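Local coordinates for protein glucose-6-phosphate dehydrogenase (Trypanosoma cruzi, PDB 5AQ1) that catalyses the NADP-dependent oxidation of glucose 6-phosphate to 6-phosphogluconolactone, the entry step of the oxidative pentose phosphate pathway, at residues A241-T246 and V359-R364; R377-D382 and S504-T509. One frame throughout, in Å; residues are numbered along the deposited sequence.

Overall arrangement
Contacts 1 and 2 lie side by side in the C-terminal domain, their centres about 8 Å apart, and illustrate how one large mixed sheet can gather distant parts of a chain. Strand 240-248 is the common element: on one flank it runs parallel to 361-366 (contact 1), on the other antiparallel to 373-380, which carries the first segment of contact 2. Along the sequence the two are in series, with strand 373-380 following 361-366. The chain end after helix 495-504 then returns to the same sheet, where Ser504 packs on Pro360 and Ile362 and Tyr506 reaches strand 373-380. Together the contacts tie the start of the C-terminal tail to the middle of the sheet.

Contact 1 of 2, residues A241-T246 and V359-R364; sequences ACVQIT and VPFIIR
Val243 to Thr246 pair with Phe361 to Arg364 as two neighbouring parallel strands of the mixed sheet in the C-terminal domain, their axes 4.7 Å apart and 13° from parallel. Four nearly straight backbone bonds form the ladder. Val243 N donates to Pro360 O at 3.2 Å, and Ile362 N returns to Val243 O at 2.8 Å. Ile245 N then meets Ile362 O, and Ile245 O accepts from Arg364 N. The intervening residues of strand 240-248 turn their polar groups to strand 373-380: Cys242 and Gln244 bond to Gln379 and Arg377, with a classic beta bulge where Ala241 and Cys242 both face Gln379.

On one face of the sheet Val243 leans its CB obliquely on the Phe361 ring, 3.5 Å from CD2, while Ile245 and Ile363 run side by side and meet through their CD1 methyls. Helix 264-282 packs on this face through Leu274, Leu278 and Leu281. Gln244, Ile362 and Arg364 turn to the other face, under helix 495-504.

There Gln244 OE1 sits over one face of the Arg364 guanidinium, offset toward its rim, with the amide and guanidinium planes 20° apart. With CG between the backbone N and the carbonyl carbon (chi1 55°), the Arg364 chain runs extended alongside Thr246, whose OG1 accepts a hydrogen bond from Arg364 NE at 2.8 Å, in the guanidinium plane.

Contact 2 of 2, residues R377-D382 and S504-T509; sequences RIQFKD and SGYKTT
Gln379 lays its side-chain amide over one face of the Tyr506 ring, the two planes 17° apart, with Gln379 NE2 3.2 Å from Tyr506 CE1 and offset toward the rim. The chain gets there by extension: CG is anti to the backbone N (chi1 -176°), and the rest runs straight out from the strand to the C-terminal tail. Both ends of the amide then grip the backbone of one residue. Gln379 OE1 accepts from Lys507 N at 2.8 Å, in the carbonyl plane and on a lone pair, whereas Gln379 NE2 gives a more bent bond to Lys507 O at 3.0 Å, arriving from above that carbonyl's plane. This pair of bonds fixes the rotation of the amide, and a strand side chain here does the work of a neighbouring backbone.

Tyr506 OH lies 3.4 Å from Arg377 CD, but its hydrogen-bond partner is Glu395, whose carboxylate also accepts from Gln379 NE2 and pairs with Arg377 NH1. Arg393 serves the oxygen end of the amide, bonding to Gln379 OE1 and Gly505 O and forming a salt bridge with Asp382. Nearer the surface, Lys507 NZ makes a weak salt bridge to Asp382 OD2 at 3.4 Å.

Gly505, with positive phi, closes helix 495-504 in a Schellman motif and releases the tail, which passes beside strand 373-380, with Tyr506 also touching Cys242 of strand 240-248 and Glu395 reaching in from the start of strand 395-401.

Contact 1 of 2, residues A241-T246 and V359-R364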
# COMPACT_ATOMS: atom_id res chain seq x y z
N ALA B 241 -1.87 -13.85 -3.97
CA ALA B 241 -0.91 -14.76 -4.58
C ALA B 241 -1.52 -15.53 -5.75
O ALA B 241 -0.83 -15.80 -6.73
CB ALA B 241 -0.38 -15.73 -3.54
N CYS B 242 -2.79 -15.91 -5.62
CA CYS B 242 -3.44 -16.75 -6.61
C CYS B 242 -4.97 -16.70 -6.46
O CYS B 242 -5.49 -16.65 -5.35
CB CYS B 242 -2.96 -18.19 -6.47
SG CYS B 242 -3.71 -19.33 -7.65
N VAL B 243 -5.67 -16.73 -7.59
CA VAL B 243 -7.14 -16.77 -7.61
C VAL B 243 -7.61 -18.01 -8.37
O VAL B 243 -7.20 -18.23 -9.51
CB VAL B 243 -7.73 -15.51 -8.28
CG1 VAL B 243 -9.24 -15.61 -8.39
CG2 VAL B 243 -7.34 -14.26 -7.50
N GLN B 244 -8.45 -18.81 -7.73
CA GLN B 244 -8.98 -20.03 -8.34
C GLN B 244 -10.51 -19.95 -8.44
O GLN B 244 -11.18 -19.63 -7.46
CB GLN B 244 -8.58 -21.26 -7.54
CG GLN B 244 -8.76 -22.57 -8.30
CD GLN B 244 -8.53 -23.80 -7.44
OE1 GLN B 244 -7.66 -24.61 -7.72
NE2 GLN B 244 -9.33 -23.94 -6.39
N ILE B 245 -11.03 -20.25 -9.63
CA ILE B 245 -12.47 -20.32 -9.87
C ILE B 245 -12.79 -21.74 -10.30
O ILE B 245 -12.25 -22.23 -11.30
CB ILE B 245 -12.91 -19.31 -10.95
CG1 ILE B 245 -12.55 -17.88 -10.52
CG2 ILE B 245 -14.41 -19.41 -11.18
CD1 ILE B 245 -12.66 -16.85 -11.62
N THR B 246 -13.68 -22.40 -9.56
CA THR B 246 -13.91 -23.84 -9.71
C THR B 246 -15.38 -24.20 -9.97
O THR B 246 -16.28 -23.72 -9.29
CB THR B 246 -13.46 -24.58 -8.44
OG1 THR B 246 -12.06 -24.32 -8.23
CG2 THR B 246 -13.69 -26.08 -8.57
N VAL B 359 -0.23 -12.33 -11.02
CA VAL B 359 -1.18 -13.12 -10.24
C VAL B 359 -1.85 -14.14 -11.15
O VAL B 359 -2.63 -13.77 -12.02
CB VAL B 359 -2.27 -12.23 -9.60
CG1 VAL B 359 -3.21 -13.05 -8.73
CG2 VAL B 359 -1.63 -11.12 -8.78
N PRO B 360 -1.53 -15.43 -10.97
CA PRO B 360 -2.16 -16.45 -11.81
C PRO B 360 -3.64 -16.65 -11.49
O PRO B 360 -4.02 -16.72 -10.32
CB PRO B 360 -1.36 -17.71 -11.47
CG PRO B 360 -0.88 -17.49 -10.08
CD PRO B 360 -0.58 -16.02 -10.01
N PHE B 361 -4.45 -16.74 -12.54
CA PHE B 361 -5.87 -17.05 -12.39
C PHE B 361 -6.13 -18.46 -12.89
O PHE B 361 -5.96 -18.74 -14.08
CB PHE B 361 -6.72 -16.05 -13.16
CG PHE B 361 -6.84 -14.73 -12.46
CD1 PHE B 361 -5.87 -13.76 -12.61
CD2 PHE B 361 -7.92 -14.49 -11.63
CE1 PHE B 361 -5.99 -12.54 -11.96
CE2 PHE B 361 -8.04 -13.28 -10.97
CZ PHE B 361 -7.07 -12.30 -11.14
N ILE B 362 -6.53 -19.34 -11.98
CA ILE B 362 -6.83 -20.73 -12.30
C ILE B 362 -8.33 -20.88 -12.50
O ILE B 362 -9.11 -20.71 -11.57
CB ILE B 362 -6.40 -21.70 -11.18
CG1 ILE B 362 -4.98 -21.39 -10.68
CG2 ILE B 362 -6.49 -23.14 -11.65
CD1 ILE B 362 -3.92 -21.44 -11.76
N ILE B 363 -8.74 -21.20 -13.73
CA ILE B 363 -10.14 -21.49 -14.02
C ILE B 363 -10.25 -22.99 -14.23
O ILE B 363 -9.56 -23.54 -15.09
CB ILE B 363 -10.63 -20.81 -15.31
CG1 ILE B 363 -10.20 -19.33 -15.37
CG2 ILE B 363 -12.14 -20.95 -15.44
CD1 ILE B 363 -11.00 -18.41 -14.48
N ARG B 364 -11.09 -23.66 -13.45
CA ARG B 364 -11.33 -25.08 -13.68
C ARG B 364 -12.81 -25.44 -13.69
O ARG B 364 -13.61 -24.87 -12.94
CB ARG B 364 -10.55 -25.95 -12.69
CG ARG B 364 -10.80 -25.63 -11.23
CD ARG B 364 -9.92 -26.51 -10.36
NE ARG B 364 -10.39 -26.48 -8.97
CZ ARG B 364 -10.20 -27.45 -8.09
NH1 ARG B 364 -9.54 -28.56 -8.41
NH2 ARG B 364 -10.68 -27.31 -6.86

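Contact 2 of 2, residues R377-D382 and S504-T509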
# COMPACT_ATOMS: atom_id res chain seq x y z
N ARG B 377 -11.90 -18.93 -4.82
CA ARG B 377 -10.88 -18.90 -3.77
C ARG B 377 -9.83 -17.83 -4.06
O ARG B 377 -9.07 -17.94 -5.02
CB ARG B 377 -10.24 -20.28 -3.63
CG ARG B 377 -11.15 -21.30 -2.97
CD ARG B 377 -10.69 -22.72 -3.21
NE ARG B 377 -11.59 -23.70 -2.60
CZ ARG B 377 -11.60 -24.02 -1.30
NH1 ARG B 377 -10.76 -23.45 -0.45
NH2 ARG B 377 -12.46 -24.92 -0.86
N ILE B 378 -9.80 -16.81 -3.22
CA ILE B 378 -8.79 -15.76 -3.28
C ILE B 378 -7.69 -16.12 -2.28
O ILE B 378 -7.82 -15.85 -1.08
CB ILE B 378 -9.36 -14.37 -2.92
CG1 ILE B 378 -10.67 -14.09 -3.67
CG2 ILE B 378 -8.33 -13.28 -3.20
CD1 ILE B 378 -10.51 -13.99 -5.17
N GLN B 379 -6.62 -16.73 -2.77
CA GLN B 379 -5.52 -17.16 -1.91
C GLN B 379 -4.46 -16.07 -1.78
O GLN B 379 -3.80 -15.71 -2.76
CB GLN B 379 -4.90 -18.45 -2.45
CG GLN B 379 -3.81 -19.04 -1.58
CD GLN B 379 -3.45 -20.45 -1.99
OE1 GLN B 379 -2.47 -20.68 -2.69
NE2 GLN B 379 -4.26 -21.41 -1.55
N PHE B 380 -4.30 -15.55 -0.56
CA PHE B 380 -3.35 -14.48 -0.29
C PHE B 380 -1.93 -15.02 -0.11
O PHE B 380 -1.71 -16.22 0.02
CB PHE B 380 -3.78 -13.67 0.94
CG PHE B 380 -5.13 -13.03 0.80
CD1 PHE B 380 -5.28 -11.85 0.09
CD2 PHE B 380 -6.25 -13.62 1.36
CE1 PHE B 380 -6.53 -11.26 -0.05
CE2 PHE B 380 -7.50 -13.04 1.22
CZ PHE B 380 -7.64 -11.85 0.51
N LYS B 381 -0.97 -14.10 -0.12
CA LYS B 381 0.44 -14.44 0.05
C LYS B 381 0.73 -14.89 1.47
O LYS B 381 -0.00 -14.58 2.41
CB LYS B 381 1.32 -13.24 -0.28
CG LYS B 381 1.38 -12.91 -1.76
CD LYS B 381 2.00 -11.54 -1.96
CE LYS B 381 2.70 -11.43 -3.30
NZ LYS B 381 3.03 -10.01 -3.62
N ASP B 382 1.82 -15.62 1.62
CA ASP B 382 2.30 -16.03 2.93
C ASP B 382 2.80 -14.83 3.71
O ASP B 382 3.48 -13.96 3.17
CB ASP B 382 3.45 -17.03 2.79
CG ASP B 382 2.99 -18.36 2.28
OD1 ASP B 382 2.46 -19.16 3.10
OD2 ASP B 382 3.16 -18.61 1.07
N SER B 504 1.25 -23.82 -11.00
CA SER B 504 0.65 -22.54 -11.35
C SER B 504 0.63 -21.55 -10.19
O SER B 504 0.50 -20.35 -10.41
CB SER B 504 -0.78 -22.73 -11.88
OG SER B 504 -0.78 -23.42 -13.12
N GLY B 505 0.74 -22.05 -8.95
CA GLY B 505 0.89 -21.19 -7.79
C GLY B 505 -0.19 -21.28 -6.72
O GLY B 505 -0.14 -20.54 -5.74
N TYR B 506 -1.17 -22.16 -6.90
CA TYR B 506 -2.16 -22.40 -5.85
C TYR B 506 -1.65 -23.49 -4.90
O TYR B 506 -1.50 -24.64 -5.30
CB TYR B 506 -3.51 -22.81 -6.45
CG TYR B 506 -4.57 -22.98 -5.39
CD1 TYR B 506 -5.29 -21.89 -4.91
CD2 TYR B 506 -4.84 -24.24 -4.86
CE1 TYR B 506 -6.26 -22.05 -3.94
CE2 TYR B 506 -5.80 -24.41 -3.88
CZ TYR B 506 -6.51 -23.32 -3.42
OH TYR B 506 -7.47 -23.50 -2.45
N LYS B 507 -1.38 -23.11 -3.65
CA LYS B 507 -0.94 -24.06 -2.63
C LYS B 507 -2.15 -24.69 -1.97
O LYS B 507 -2.85 -24.05 -1.19
CB LYS B 507 -0.06 -23.38 -1.58
CG LYS B 507 1.42 -23.41 -1.94
CD LYS B 507 2.24 -22.42 -1.12
CE LYS B 507 2.59 -22.96 0.26
NZ LYS B 507 3.51 -22.02 0.97
N THR B 508 -2.39 -25.95 -2.31
CA THR B 508 -3.56 -26.66 -1.81
C THR B 508 -3.30 -27.16 -0.39
O THR B 508 -2.33 -27.89 -0.14
CB THR B 508 -3.96 -27.81 -2.78
OG1 THR B 508 -5.32 -28.19 -2.55
CG2 THR B 508 -3.04 -29.04 -2.64
N THR B 509 -4.14 -26.71 0.55
CA THR B 509 -4.05 -27.10 1.96
C THR B 509 -5.25 -26.56 2.73
O THR B 509 -6.23 -27.28 2.90
CB THR B 509 -2.74 -26.62 2.65
OG1 THR B 509 -1.59 -27.00 1.88
CG2 THR B 509 -2.62 -27.24 4.05
OXT THR B 509 -5.28 -25.41 3.19